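Lmo0547 protein (Listeria monocytogenes, PDB 4R9N) probably acts as a SorC-family transcriptional regulator, with a putative sugar-binding domain that may respond to a carbohydrate. Local coordinates at residues 112-117 with 133-138; 124-129 with 203-208; 78-83 with 98-103; 53-58 with 145-150; 217-222 with 240-245. One frame throughout, in Å; residues are numbered along the deposited sequence. Where two conformers were deposited one is given.

Contact 1 (112-117 with 133-138); sequences KYLYAP and KYISEV
Leu114 CD1 lies obliquely against Val138, 3.8 Å from CG1, and opens the apolar packing between the loop 112-117 and the first turn and a half of helix 133-143. The leucine CG stands opposite the backbone N (chi1 -165°), which swings the branch toward the helix. One turn earlier, Ile135 reaches out with CD1, which rests 4.0 Å from Ala116 CB and also lies against the carbonyl oxygen of Tyr115. Val138 CG2 is near Lys112 CB and 3.6 Å from Tyr113 O, and it also sits over one face of the Tyr134 ring, toward the rim.

These residues belong to the crossover of a Rossmann-like alpha/beta fold: the loop leaves edge strand 110-111, and helix 133-143 leads back toward strand 147-151. Leu114 and Val138 also touch strand 79-82, through Pro82 and Ile81, so the seam borders the sheet.

Aromatic contact is confined to the more exposed side, where the Tyr115 and Tyr134 rings approach obliquely; their nearest carbons are modelled too close for the detail to be trusted.

The polar part is slight. Tyr113 N points almost straight at Tyr134 OH, yet at 3.4 Å this is a weak hydrogen bond. The same hydroxyl oxygen lies 3.4 Å from Lys112 CD, whose chain, bent at chi2 and chi4, passes the phenol and ends in a long, weak ion pair between NZ and Glu141.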
# COMPACT_ATOMS: atom_id res chain seq x y z
N LYS A 112 -5.50 -9.54 13.22
CA LYS A 112 -5.46 -10.88 12.73
C LYS A 112 -4.09 -11.10 12.13
O LYS A 112 -3.38 -10.18 11.83
CB LYS A 112 -6.59 -11.12 11.70
CG LYS A 112 -8.01 -11.06 12.29
CD LYS A 112 -8.15 -12.07 13.44
CE LYS A 112 -9.58 -12.56 13.63
NZ LYS A 112 -10.47 -11.37 13.70
N TYR A 113 -3.69 -12.36 12.00
CA TYR A 113 -2.38 -12.75 11.44
C TYR A 113 -2.67 -13.53 10.17
O TYR A 113 -3.59 -14.35 10.17
CB TYR A 113 -1.66 -13.65 12.46
CG TYR A 113 -0.17 -13.81 12.25
CD1 TYR A 113 0.73 -12.85 12.70
CD2 TYR A 113 0.37 -14.96 11.61
CE1 TYR A 113 2.10 -13.02 12.52
CE2 TYR A 113 1.73 -15.11 11.41
CZ TYR A 113 2.57 -14.11 11.86
OH TYR A 113 3.89 -14.17 11.62
N LEU A 114 -1.91 -13.31 9.13
CA LEU A 114 -2.09 -14.05 7.91
C LEU A 114 -1.05 -15.16 7.97
O LEU A 114 0.07 -14.92 7.74
CB LEU A 114 -1.99 -13.11 6.71
CG LEU A 114 -2.49 -13.56 5.38
CD1 LEU A 114 -3.77 -14.40 5.47
CD2 LEU A 114 -2.69 -12.39 4.46
N TYR A 115 -1.48 -16.35 8.36
CA TYR A 115 -0.61 -17.51 8.54
C TYR A 115 -0.10 -18.11 7.17
O TYR A 115 -0.50 -19.27 6.83
CB TYR A 115 -1.39 -18.53 9.44
CG TYR A 115 -1.62 -18.06 10.92
CD1 TYR A 115 -0.56 -17.69 11.73
CD2 TYR A 115 -2.88 -18.03 11.49
CE1 TYR A 115 -0.74 -17.27 13.05
CE2 TYR A 115 -3.08 -17.60 12.83
CZ TYR A 115 -2.00 -17.21 13.60
OH TYR A 115 -2.14 -16.76 14.92
N ALA A 116 0.72 -17.37 6.38
CA ALA A 116 1.09 -17.82 5.00
C ALA A 116 2.16 -16.94 4.40
O ALA A 116 2.29 -15.77 4.81
CB ALA A 116 -0.14 -17.84 4.11
N PRO A 117 2.94 -17.46 3.44
CA PRO A 117 3.90 -16.60 2.71
C PRO A 117 3.21 -15.66 1.70
O PRO A 117 2.10 -15.96 1.26
CB PRO A 117 4.76 -17.61 1.91
CG PRO A 117 4.28 -18.93 2.26
CD PRO A 117 2.93 -18.84 2.89
N LYS A 133 -8.76 -22.90 6.24
CA LYS A 133 -9.81 -22.01 6.78
C LYS A 133 -9.36 -20.78 7.57
O LYS A 133 -10.03 -19.77 7.51
CB LYS A 133 -10.86 -22.79 7.59
CG LYS A 133 -10.42 -23.17 8.99
CD LYS A 133 -11.09 -24.47 9.46
CE LYS A 133 -10.44 -25.69 8.82
NZ LYS A 133 -11.11 -26.97 9.24
N TYR A 134 -8.29 -20.81 8.34
CA TYR A 134 -7.94 -19.53 8.98
C TYR A 134 -7.32 -18.59 7.95
O TYR A 134 -7.59 -17.39 8.02
CB TYR A 134 -7.17 -19.63 10.32
CG TYR A 134 -6.96 -18.28 11.11
CD1 TYR A 134 -7.91 -17.72 12.01
CD2 TYR A 134 -5.78 -17.60 10.98
CE1 TYR A 134 -7.64 -16.51 12.72
CE2 TYR A 134 -5.50 -16.41 11.66
CZ TYR A 134 -6.39 -15.84 12.54
OH TYR A 134 -5.93 -14.64 13.14
N ILE A 135 -6.60 -19.09 6.95
CA ILE A 135 -6.11 -18.19 5.91
C ILE A 135 -7.28 -17.57 5.14
O ILE A 135 -7.37 -16.35 4.94
CB ILE A 135 -5.23 -18.95 4.94
CG1 ILE A 135 -3.96 -19.33 5.70
CG2 ILE A 135 -4.92 -18.11 3.74
CD1 ILE A 135 -3.12 -20.34 4.99
N SER A 136 -8.21 -18.43 4.71
CA SER A 136 -9.36 -17.96 3.97
C SER A 136 -10.13 -16.91 4.80
O SER A 136 -10.57 -15.92 4.27
CB SER A 136 -10.31 -19.11 3.58
OG SER A 136 -11.35 -18.58 2.75
N GLU A 137 -10.30 -17.13 6.10
CA GLU A 137 -11.07 -16.16 6.86
C GLU A 137 -10.38 -14.81 6.99
O GLU A 137 -11.05 -13.77 6.92
CB GLU A 137 -11.49 -16.64 8.23
CG GLU A 137 -12.04 -15.53 9.16
CD GLU A 137 -13.27 -14.69 8.66
OE1 GLU A 137 -13.60 -14.57 7.44
OE2 GLU A 137 -13.93 -14.10 9.54
N VAL A 138 -9.06 -14.81 7.14
CA VAL A 138 -8.36 -13.53 7.19
C VAL A 138 -8.38 -12.83 5.82
O VAL A 138 -8.52 -11.60 5.79
CB VAL A 138 -6.95 -13.72 7.75
CG1 VAL A 138 -6.17 -12.41 7.69
CG2 VAL A 138 -7.05 -14.18 9.21

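Contact 2 (124-129 with 203-208); sequences EMKTDL and HVIGLS
In this alpha/beta domain the helix 123-131, which follows the edge strand 110-111, is laid against the irregular loop between helices 199-202 and 209-213, and Lys126 and Leu129 supply its side of the contact. Both residues face the loop from successive turns. No hydrogen bond spans the two segments; aliphatic carbon does the joining. Ile205 is the main receiver: its CG1 lies 3.9 Å from Lys126 CD, the two chains sliding past each other in opposite directions, while its CD1 meets Leu129 CB at 4.0 Å, there crossing the leucine at about a right angle. With CG1 opposite its own carbonyl carbon (chi1 -59°) and the chain extended beyond (chi2 -178°), the isoleucine can serve both turns at once.

The polar ends of His203 and Lys126 find partners outside the two segments. His203 NE2 is hydrogen-bonded to Thr123 OG1 at the start of the same helix and ND1 to Glu199 O, which fixes the rotation of the imidazole. The ammonium of Lys126 makes a weak hydrogen bond to Thr202 O. To get there the lysine chain bends at chi2 and chi4, which leaves Lys126 CE 3.4 Å from Val204 O.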
# COMPACT_ATOMS: atom_id res chain seq x y z
N GLU A 124 0.33 -25.77 -6.58
CA GLU A 124 -0.46 -26.71 -5.77
C GLU A 124 -0.42 -26.29 -4.29
O GLU A 124 -1.43 -26.38 -3.55
CB GLU A 124 0.10 -28.13 -6.02
CG GLU A 124 -0.71 -29.26 -5.42
CD GLU A 124 -0.08 -30.63 -5.65
OE1 GLU A 124 0.03 -31.36 -4.64
OE2 GLU A 124 0.31 -30.96 -6.82
N MSE A 125 0.74 -25.83 -3.85
CA MSE A 125 0.88 -25.38 -2.43
C MSE A 125 0.09 -24.12 -2.23
O MSE A 125 -0.57 -23.97 -1.19
CB MSE A 125 2.32 -25.07 -2.03
CG MSE A 125 2.48 -24.88 -0.53
SE MSE A 125 4.41 -24.66 -0.14
CE MSE A 125 4.35 -24.96 1.80
N LYS A 126 0.18 -23.23 -3.21
CA LYS A 126 -0.52 -21.94 -3.18
C LYS A 126 -1.99 -22.26 -3.01
O LYS A 126 -2.68 -21.69 -2.15
CB LYS A 126 -0.22 -21.12 -4.47
CG LYS A 126 -1.32 -20.15 -5.00
CD LYS A 126 -1.69 -19.07 -4.02
CE LYS A 126 -2.22 -17.78 -4.64
NZ LYS A 126 -3.54 -17.83 -5.30
N THR A 127 -2.45 -23.21 -3.80
CA THR A 127 -3.86 -23.58 -3.77
C THR A 127 -4.33 -24.17 -2.45
O THR A 127 -5.39 -23.78 -1.99
CB THR A 127 -4.18 -24.56 -4.90
OG1 THR A 127 -3.69 -24.04 -6.15
CG2 THR A 127 -5.69 -24.79 -4.98
N ASP A 128 -3.58 -25.11 -1.87
CA ASP A 128 -3.87 -25.65 -0.53
C ASP A 128 -3.94 -24.58 0.58
O ASP A 128 -4.81 -24.62 1.45
CB ASP A 128 -2.78 -26.62 -0.10
CG ASP A 128 -2.83 -27.92 -0.83
OD1 ASP A 128 -3.76 -28.09 -1.65
OD2 ASP A 128 -1.93 -28.78 -0.58
N LEU A 129 -2.97 -23.67 0.59
CA LEU A 129 -2.92 -22.61 1.58
C LEU A 129 -4.10 -21.67 1.41
O LEU A 129 -4.78 -21.34 2.37
CB LEU A 129 -1.63 -21.79 1.46
CG LEU A 129 -0.37 -22.50 1.93
CD1 LEU A 129 0.88 -21.82 1.38
CD2 LEU A 129 -0.31 -22.46 3.43
N HIS A 203 0.20 -16.13 -7.99
CA HIS A 203 0.83 -16.87 -6.92
C HIS A 203 0.97 -16.07 -5.61
O HIS A 203 1.62 -16.48 -4.66
CB HIS A 203 2.16 -17.46 -7.42
CG HIS A 203 1.97 -18.59 -8.41
ND1 HIS A 203 1.57 -18.37 -9.72
CD2 HIS A 203 2.05 -19.92 -8.27
CE1 HIS A 203 1.44 -19.54 -10.34
NE2 HIS A 203 1.77 -20.49 -9.49
N VAL A 204 0.33 -14.91 -5.53
CA VAL A 204 0.43 -14.07 -4.36
C VAL A 204 -0.75 -14.38 -3.41
O VAL A 204 -1.91 -14.46 -3.85
CB VAL A 204 0.42 -12.58 -4.79
CG1 VAL A 204 0.25 -11.67 -3.57
CG2 VAL A 204 1.72 -12.22 -5.48
N ILE A 205 -0.46 -14.52 -2.12
CA ILE A 205 -1.51 -14.67 -1.12
C ILE A 205 -1.74 -13.30 -0.51
O ILE A 205 -0.98 -12.85 0.30
CB ILE A 205 -1.12 -15.72 -0.05
CG1 ILE A 205 -0.87 -17.09 -0.76
CG2 ILE A 205 -2.26 -15.84 0.97
CD1 ILE A 205 -0.54 -18.23 0.13
N GLY A 206 -2.83 -12.66 -0.91
CA GLY A 206 -3.22 -11.37 -0.39
C GLY A 206 -4.31 -10.82 -1.30
O GLY A 206 -4.68 -11.43 -2.32
N LEU A 207 -4.79 -9.64 -0.94
CA LEU A 207 -5.85 -8.96 -1.65
C LEU A 207 -5.44 -8.58 -3.05
O LEU A 207 -4.34 -8.05 -3.25
CB LEU A 207 -6.13 -7.67 -0.86
CG LEU A 207 -7.42 -6.92 -0.95
CD1 LEU A 207 -8.35 -7.46 0.11
CD2 LEU A 207 -7.18 -5.45 -0.65
N SER A 208 -6.32 -8.82 -4.03
CA SER A 208 -6.12 -8.47 -5.42
C SER A 208 -6.47 -7.01 -5.70
O SER A 208 -7.10 -6.32 -4.87
CB SER A 208 -6.99 -9.37 -6.30
OG SER A 208 -8.34 -8.93 -6.13

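Contact 3 (78-83 with 98-103); sequences LTIIPL and QICYDL
Ile80 of strand 79-82 meets Cys100 and Leu103 of helix 96-107 in an apolar contact, with no hydrogen bond passing from one segment to the other. Ile80 CD1 sits 3.7 Å from Leu103 CB, the two side chains crossing at about a right angle. The isoleucine divides its branches: the extended CG1-CD1 arm serves Leu103, while CG2 serves Cys100 one helical turn earlier.

Cys100 was modelled in two conformers, and the sulfur contacts hold for one of them. In that copy SG is opposite the carbonyl carbon of its own residue (chi1 -72°) and lies 3.6 Å from Ile80 CG2. The sulfur is also against the strand backbone, 3.6 Å from Pro82 N, and touches the proline ring at CB.

Polar bonding turns away from the strand. Gln98 NE2 donates to Asp102 OD1 at 3.0 Å, on the syn side but 34° out of the carboxylate plane, and Asp102 OD2 forms a salt bridge with Arg64 of helix 61-69.

The strand and helix segments run nearly antiparallel, at 168° with axes 8.1 Å apart, as when a helix returns across a parallel sheet. Ile57 of the neighbouring strand 54-57 touches Ile80, Cys100 and Leu103, while Ile99 packs on helix 61-69.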
# COMPACT_ATOMS: atom_id res chain seq x y z
N LEU A 78 -10.96 -1.37 17.38
CA LEU A 78 -10.50 -1.53 16.02
C LEU A 78 -10.05 -2.96 15.77
O LEU A 78 -9.51 -3.57 16.68
CB LEU A 78 -9.31 -0.59 15.76
CG LEU A 78 -8.74 -0.55 14.32
CD1 LEU A 78 -9.72 -0.01 13.31
CD2 LEU A 78 -7.52 0.37 14.26
N THR A 79 -10.24 -3.50 14.57
CA THR A 79 -9.52 -4.70 14.14
C THR A 79 -8.65 -4.38 12.94
O THR A 79 -9.15 -3.83 11.97
CB THR A 79 -10.51 -5.83 13.80
OG1 THR A 79 -11.29 -6.07 14.98
CG2 THR A 79 -9.82 -7.12 13.42
N ILE A 80 -7.36 -4.68 13.05
CA ILE A 80 -6.35 -4.47 11.97
C ILE A 80 -6.06 -5.81 11.29
O ILE A 80 -5.81 -6.82 11.99
CB ILE A 80 -5.05 -3.91 12.58
CG1 ILE A 80 -5.35 -2.68 13.39
CG2 ILE A 80 -4.04 -3.53 11.47
CD1 ILE A 80 -4.12 -2.17 14.11
N ILE A 81 -6.09 -5.79 9.97
CA ILE A 81 -5.98 -6.99 9.14
C ILE A 81 -4.85 -6.81 8.11
O ILE A 81 -4.86 -5.85 7.32
CB ILE A 81 -7.25 -7.22 8.30
CG1 ILE A 81 -8.52 -7.08 9.14
CG2 ILE A 81 -7.19 -8.54 7.52
CD1 ILE A 81 -8.76 -8.24 10.04
N PRO A 82 -3.91 -7.77 8.06
CA PRO A 82 -2.86 -7.70 7.02
C PRO A 82 -3.46 -8.10 5.68
O PRO A 82 -4.34 -9.02 5.64
CB PRO A 82 -1.80 -8.74 7.52
CG PRO A 82 -2.54 -9.62 8.39
CD PRO A 82 -3.68 -8.85 9.01
N LEU A 83 -3.08 -7.39 4.63
CA LEU A 83 -3.68 -7.60 3.33
C LEU A 83 -2.77 -8.51 2.45
O LEU A 83 -3.09 -8.72 1.28
CB LEU A 83 -3.93 -6.30 2.64
CG LEU A 83 -4.93 -5.42 3.35
CD1 LEU A 83 -5.05 -4.08 2.66
CD2 LEU A 83 -6.26 -6.07 3.53
N GLN A 98 3.91 -8.13 11.08
CA GLN A 98 4.64 -7.44 12.10
C GLN A 98 4.20 -5.96 12.18
O GLN A 98 4.07 -5.42 13.28
CB GLN A 98 6.13 -7.44 11.83
CG GLN A 98 6.94 -6.76 12.92
CD GLN A 98 6.99 -7.55 14.23
OE1 GLN A 98 7.19 -8.77 14.22
NE2 GLN A 98 6.81 -6.86 15.35
N ILE A 99 3.96 -5.32 11.01
CA ILE A 99 3.43 -3.97 11.01
C ILE A 99 2.06 -3.87 11.74
O ILE A 99 1.79 -2.98 12.57
CB ILE A 99 3.36 -3.38 9.58
CG1 ILE A 99 4.78 -3.18 9.00
CG2 ILE A 99 2.62 -2.06 9.58
CD1 ILE A 99 4.78 -3.06 7.49
N CYS A 100 1.18 -4.81 11.39
CA CYS A 100 -0.15 -4.88 11.98
C CYS A 100 -0.06 -5.08 13.49
O CYS A 100 -0.83 -4.46 14.24
CB CYS A 100 -1.04 -5.97 11.36
SG CYS A 100 -1.57 -5.56 9.71
N TYR A 101 0.82 -5.96 13.92
CA TYR A 101 1.00 -6.20 15.34
C TYR A 101 1.49 -4.92 16.05
O TYR A 101 0.98 -4.55 17.11
CB TYR A 101 1.95 -7.35 15.58
CG TYR A 101 2.01 -7.72 17.05
CD1 TYR A 101 3.05 -7.29 17.84
CD2 TYR A 101 1.01 -8.47 17.62
CE1 TYR A 101 3.10 -7.59 19.19
CE2 TYR A 101 1.06 -8.81 18.98
CZ TYR A 101 2.11 -8.33 19.74
OH TYR A 101 2.23 -8.64 21.08
N ASP A 102 2.49 -4.25 15.48
CA ASP A 102 3.00 -3.05 16.08
C ASP A 102 1.92 -1.95 16.19
O ASP A 102 1.89 -1.20 17.21
CB ASP A 102 4.22 -2.52 15.33
CG ASP A 102 5.42 -3.43 15.41
OD1 ASP A 102 5.52 -4.29 16.34
OD2 ASP A 102 6.31 -3.29 14.54
N LEU A 103 1.09 -1.78 15.14
CA LEU A 103 -0.05 -0.86 15.23
C LEU A 103 -1.06 -1.31 16.30
O LEU A 103 -1.58 -0.48 17.07
CB LEU A 103 -0.77 -0.71 13.88
CG LEU A 103 0.04 0.04 12.80
CD1 LEU A 103 -0.62 -0.14 11.45
CD2 LEU A 103 0.20 1.51 13.19

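Contact 4 (53-58 with 145-150); sequences KTLGIS and VDMAIV
Asp146 grips the beginning of strand 54-57 through its carboxylate and its backbone N. OD2 accepts from Lys53 N at 2.9 Å, met nearly along the C-O axis. OD1 takes the salt bridge from Lys53 NZ, also 2.9 Å, on its syn side; the weaker NZ bond to OD2 completes a fork. The lysine chain folds back at chi3 and chi4 to place its ammonium there, crossing the aspartate at about a right angle. Thr54 OG1 accepts from Asp146 N at 2.9 Å, since chi1 of 57° sets the hydroxyl between the backbone N and the carbonyl carbon. A water joins this hydroxyl, 2.6 Å from OG1, to Asp146 OD1, the latter link being weak. Thr54 O receives weak bonds from the N atoms of Asp146 and Met147.

Farther along, the parallel ladder becomes regular. Gly56 uses both backbone groups: N to Met147 O, and O from Ile149 N, each at 2.9 Å. Ser58 N then donates to Ile149 O at 3.1 Å, while Ser58 OG is bonded to Asn185.

Leu55 and Ile57 lie beside Met147 and Ile149 on one sheet face. Leu55, Met147 and Ile149 meet Ile49 of helix 30-49 there, whereas Ile57 packs on Ile99 of helix 96-107. The strand pair stands inside the sheet, between strands 79-82 and 217-221.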
# COMPACT_ATOMS: atom_id res chain seq x y z
N LYS A 53 -13.96 0.92 11.93
CA LYS A 53 -14.04 -0.30 12.75
C LYS A 53 -12.95 -1.30 12.37
O LYS A 53 -12.55 -2.13 13.21
CB LYS A 53 -15.37 -1.05 12.48
CG LYS A 53 -16.63 -0.24 12.68
CD LYS A 53 -17.90 -0.98 12.19
CE LYS A 53 -17.94 -1.38 10.72
NZ LYS A 53 -17.98 -0.28 9.69
N THR A 54 -12.54 -1.26 11.09
CA THR A 54 -11.62 -2.20 10.54
C THR A 54 -10.63 -1.49 9.58
O THR A 54 -11.03 -0.60 8.75
CB THR A 54 -12.33 -3.32 9.79
OG1 THR A 54 -13.16 -2.75 8.76
CG2 THR A 54 -13.18 -4.28 10.71
N LEU A 55 -9.38 -1.90 9.66
CA LEU A 55 -8.29 -1.23 8.93
C LEU A 55 -7.38 -2.34 8.32
O LEU A 55 -6.90 -3.21 9.06
CB LEU A 55 -7.48 -0.36 9.85
CG LEU A 55 -6.14 0.20 9.33
CD1 LEU A 55 -6.49 1.21 8.26
CD2 LEU A 55 -5.42 0.91 10.44
N GLY A 56 -7.22 -2.32 7.02
CA GLY A 56 -6.31 -3.23 6.29
C GLY A 56 -4.98 -2.51 6.03
O GLY A 56 -4.96 -1.30 5.70
N ILE A 57 -3.89 -3.22 6.20
CA ILE A 57 -2.55 -2.70 6.03
C ILE A 57 -1.79 -3.61 5.05
O ILE A 57 -1.85 -4.84 5.15
CB ILE A 57 -1.82 -2.67 7.38
CG1 ILE A 57 -2.59 -1.89 8.42
CG2 ILE A 57 -0.38 -2.14 7.29
CD1 ILE A 57 -2.68 -0.41 8.27
N SER A 58 -1.07 -2.98 4.14
CA SER A 58 -0.16 -3.70 3.28
C SER A 58 1.23 -3.85 3.91
O SER A 58 1.35 -4.10 5.11
CB SER A 58 -0.15 -3.05 1.89
OG SER A 58 0.48 -3.86 0.92
N VAL A 145 -12.61 -4.65 4.84
CA VAL A 145 -12.19 -3.56 5.74
C VAL A 145 -12.82 -2.25 5.31
O VAL A 145 -13.11 -2.08 4.13
CB VAL A 145 -10.63 -3.42 5.85
CG1 VAL A 145 -10.01 -4.71 6.44
CG2 VAL A 145 -10.02 -3.12 4.49
N ASP A 146 -13.00 -1.35 6.26
CA ASP A 146 -13.58 -0.02 6.02
C ASP A 146 -12.57 0.82 5.22
O ASP A 146 -12.94 1.70 4.41
CB ASP A 146 -13.85 0.70 7.34
CG ASP A 146 -15.06 0.15 8.14
OD1 ASP A 146 -15.94 -0.57 7.61
OD2 ASP A 146 -15.08 0.41 9.35
N MSE A 147 -11.29 0.65 5.58
CA MSE A 147 -10.22 1.40 4.93
C MSE A 147 -8.98 0.62 4.81
O MSE A 147 -8.71 -0.24 5.64
CB MSE A 147 -9.97 2.61 5.89
CG MSE A 147 -8.68 3.35 5.87
SE MSE A 147 -8.81 4.65 7.43
CE MSE A 147 -7.21 5.21 6.71
N ALA A 148 -8.12 0.98 3.84
CA ALA A 148 -6.86 0.23 3.66
C ALA A 148 -5.75 1.25 3.43
O ALA A 148 -6.00 2.29 2.82
CB ALA A 148 -6.96 -0.72 2.50
N ILE A 149 -4.55 0.96 3.91
CA ILE A 149 -3.38 1.79 3.67
C ILE A 149 -2.39 0.96 2.89
O ILE A 149 -1.99 -0.14 3.32
CB ILE A 149 -2.77 2.27 4.96
CG1 ILE A 149 -3.85 3.06 5.72
CG2 ILE A 149 -1.46 3.07 4.67
CD1 ILE A 149 -3.41 3.54 7.10
N VAL A 150 -1.96 1.49 1.74
CA VAL A 150 -1.06 0.76 0.84
C VAL A 150 0.08 1.71 0.41
O VAL A 150 -0.06 2.95 0.46
CB VAL A 150 -1.79 0.19 -0.41
CG1 VAL A 150 -2.88 -0.75 -0.02
CG2 VAL A 150 -2.30 1.32 -1.28
O HOH W 1 -15.71 -3.12 8.96

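Contact 5 (217-222 with 240-245); sequences TVVALA and IDVIVI
Strands 217-221 and 242-245 run parallel, inclined by 15° with axes 4.7 Å apart, and Ala220 takes part at both backbone groups, N to Val242 O at 2.8 Å and O from Val244 N. The bond from Ala222 N to Val244 O is weak. At the near end Val218 O accepts twice, from Asp241 N at 2.9 Å and from Val242 N at 3.1 Å; the first donor lies in the carbonyl plane, the second is tilted from it by 22°.

Asp241 completes the same end with its side chain. Its CG lies opposite the carbonyl carbon (chi1 -58°), which brings OD2 to Val218 N; the oxygen receives this N-H at 2.9 Å through its anti lone pair, the carboxylate standing in for a strand carbonyl before the second strand begins.

The apolar pairs lie on two faces. Val219 and Val242 point the same way, CG2 of the former 3.9 Å from CB of the latter, and Leu221 CD1 likewise runs beside Val244 CG2. This face is covered by helix 30-49, with Leu45 on Val219 and Leu37 on Val244. On the other face Ala220 CB receives Ile240 CD1 at 3.8 Å, and Ile240 continues onto Ala234 and Leu235 of helix 228-236. Strand, helix and neighbouring parallel strand make a beta-alpha-beta crossover, the repeating unit of Rossmann-like folds.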
# COMPACT_ATOMS: atom_id res chain seq x y z
N THR A 217 -12.42 3.16 1.27
CA THR A 217 -11.37 4.17 1.29
C THR A 217 -10.02 3.51 1.26
O THR A 217 -9.57 2.89 2.25
CB THR A 217 -11.43 5.08 2.52
OG1 THR A 217 -12.75 5.66 2.66
CG2 THR A 217 -10.33 6.17 2.48
N VAL A 218 -9.31 3.68 0.17
CA VAL A 218 -7.95 3.15 0.05
C VAL A 218 -7.02 4.38 0.06
O VAL A 218 -7.17 5.30 -0.77
CB VAL A 218 -7.74 2.37 -1.25
CG1 VAL A 218 -6.26 2.05 -1.46
CG2 VAL A 218 -8.59 1.13 -1.25
N VAL A 219 -6.10 4.39 1.03
CA VAL A 219 -5.14 5.43 1.17
C VAL A 219 -3.79 4.97 0.68
O VAL A 219 -3.35 3.89 1.09
CB VAL A 219 -4.97 5.78 2.64
CG1 VAL A 219 -3.97 6.91 2.76
CG2 VAL A 219 -6.31 6.16 3.23
N ALA A 220 -3.17 5.73 -0.21
CA ALA A 220 -1.83 5.42 -0.66
C ALA A 220 -0.83 6.47 -0.21
O ALA A 220 -1.09 7.75 -0.24
CB ALA A 220 -1.81 5.26 -2.16
N LEU A 221 0.30 5.95 0.22
CA LEU A 221 1.46 6.75 0.63
C LEU A 221 2.55 6.53 -0.40
O LEU A 221 2.92 5.38 -0.60
CB LEU A 221 1.97 6.18 1.95
CG LEU A 221 1.38 6.56 3.30
CD1 LEU A 221 -0.11 6.74 3.28
CD2 LEU A 221 1.79 5.56 4.38
N ALA A 222 3.10 7.56 -1.03
CA ALA A 222 4.18 7.32 -2.00
C ALA A 222 5.20 8.44 -1.97
O ALA A 222 4.85 9.60 -1.79
CB ALA A 222 3.64 7.19 -3.41
N ILE A 240 -7.29 4.23 -5.83
CA ILE A 240 -6.88 5.01 -4.67
C ILE A 240 -7.88 6.12 -4.47
O ILE A 240 -8.23 6.85 -5.39
CB ILE A 240 -5.50 5.65 -4.88
CG1 ILE A 240 -4.44 4.58 -4.90
CG2 ILE A 240 -5.20 6.75 -3.84
CD1 ILE A 240 -3.19 5.01 -5.66
N ASP A 241 -8.23 6.33 -3.23
CA ASP A 241 -9.19 7.38 -2.81
C ASP A 241 -8.54 8.58 -2.13
O ASP A 241 -9.02 9.71 -2.27
CB ASP A 241 -10.25 6.77 -1.90
CG ASP A 241 -11.00 5.62 -2.59
OD1 ASP A 241 -11.63 5.91 -3.67
OD2 ASP A 241 -10.95 4.44 -2.09
N VAL A 242 -7.44 8.34 -1.42
CA VAL A 242 -6.80 9.36 -0.64
C VAL A 242 -5.30 9.15 -0.88
O VAL A 242 -4.75 7.98 -0.77
CB VAL A 242 -7.11 9.18 0.88
CG1 VAL A 242 -6.28 10.14 1.72
CG2 VAL A 242 -8.62 9.30 1.18
N ILE A 243 -4.62 10.20 -1.21
CA ILE A 243 -3.16 10.15 -1.31
C ILE A 243 -2.51 11.06 -0.34
O ILE A 243 -3.04 12.18 -0.03
CB ILE A 243 -2.62 10.51 -2.71
CG1 ILE A 243 -3.09 11.87 -3.21
CG2 ILE A 243 -2.97 9.43 -3.71
CD1 ILE A 243 -2.29 12.27 -4.43
N VAL A 244 -1.38 10.61 0.19
CA VAL A 244 -0.53 11.40 1.04
C VAL A 244 0.80 11.43 0.32
O VAL A 244 1.45 10.37 0.12
CB VAL A 244 -0.34 10.80 2.46
CG1 VAL A 244 0.41 11.78 3.32
CG2 VAL A 244 -1.71 10.54 3.10
N ILE A 245 1.17 12.62 -0.15
CA ILE A 245 2.39 12.84 -0.91
C ILE A 245 3.01 14.19 -0.61
O ILE A 245 2.37 15.05 -0.00
CB ILE A 245 2.22 12.70 -2.43
CG1 ILE A 245 1.25 13.74 -2.96
CG2 ILE A 245 1.81 11.27 -2.82
CD1 ILE A 245 1.23 13.75 -4.50

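How the contacts relate
Contacts 4 and 5 pair strands of one parallel sheet, and contact 3 packs a helix on a strand of it. Contact 3 joins contact 4 through Ile81 N to Leu55 O (2.9 Å), and contact 4 joins contact 5 through Ala148 O and Val219 N (2.8 Å); their centres are about 9 and 11 Å apart. Contact 1 attaches at the other flank of contact 3, with Lys112 N 3.0 Å from Ile80 O. Contact 2 packs on contact 1, Ile135 CD1 lying 3.3 Å from Leu129 O, and reaches contact 3 through Leu207 N and Leu83 O. Contacts 2 and 5 are farthest apart, about 26 Å between centres. Carbohydrate binding is inferred for the family, but these contacts do not place a binding site.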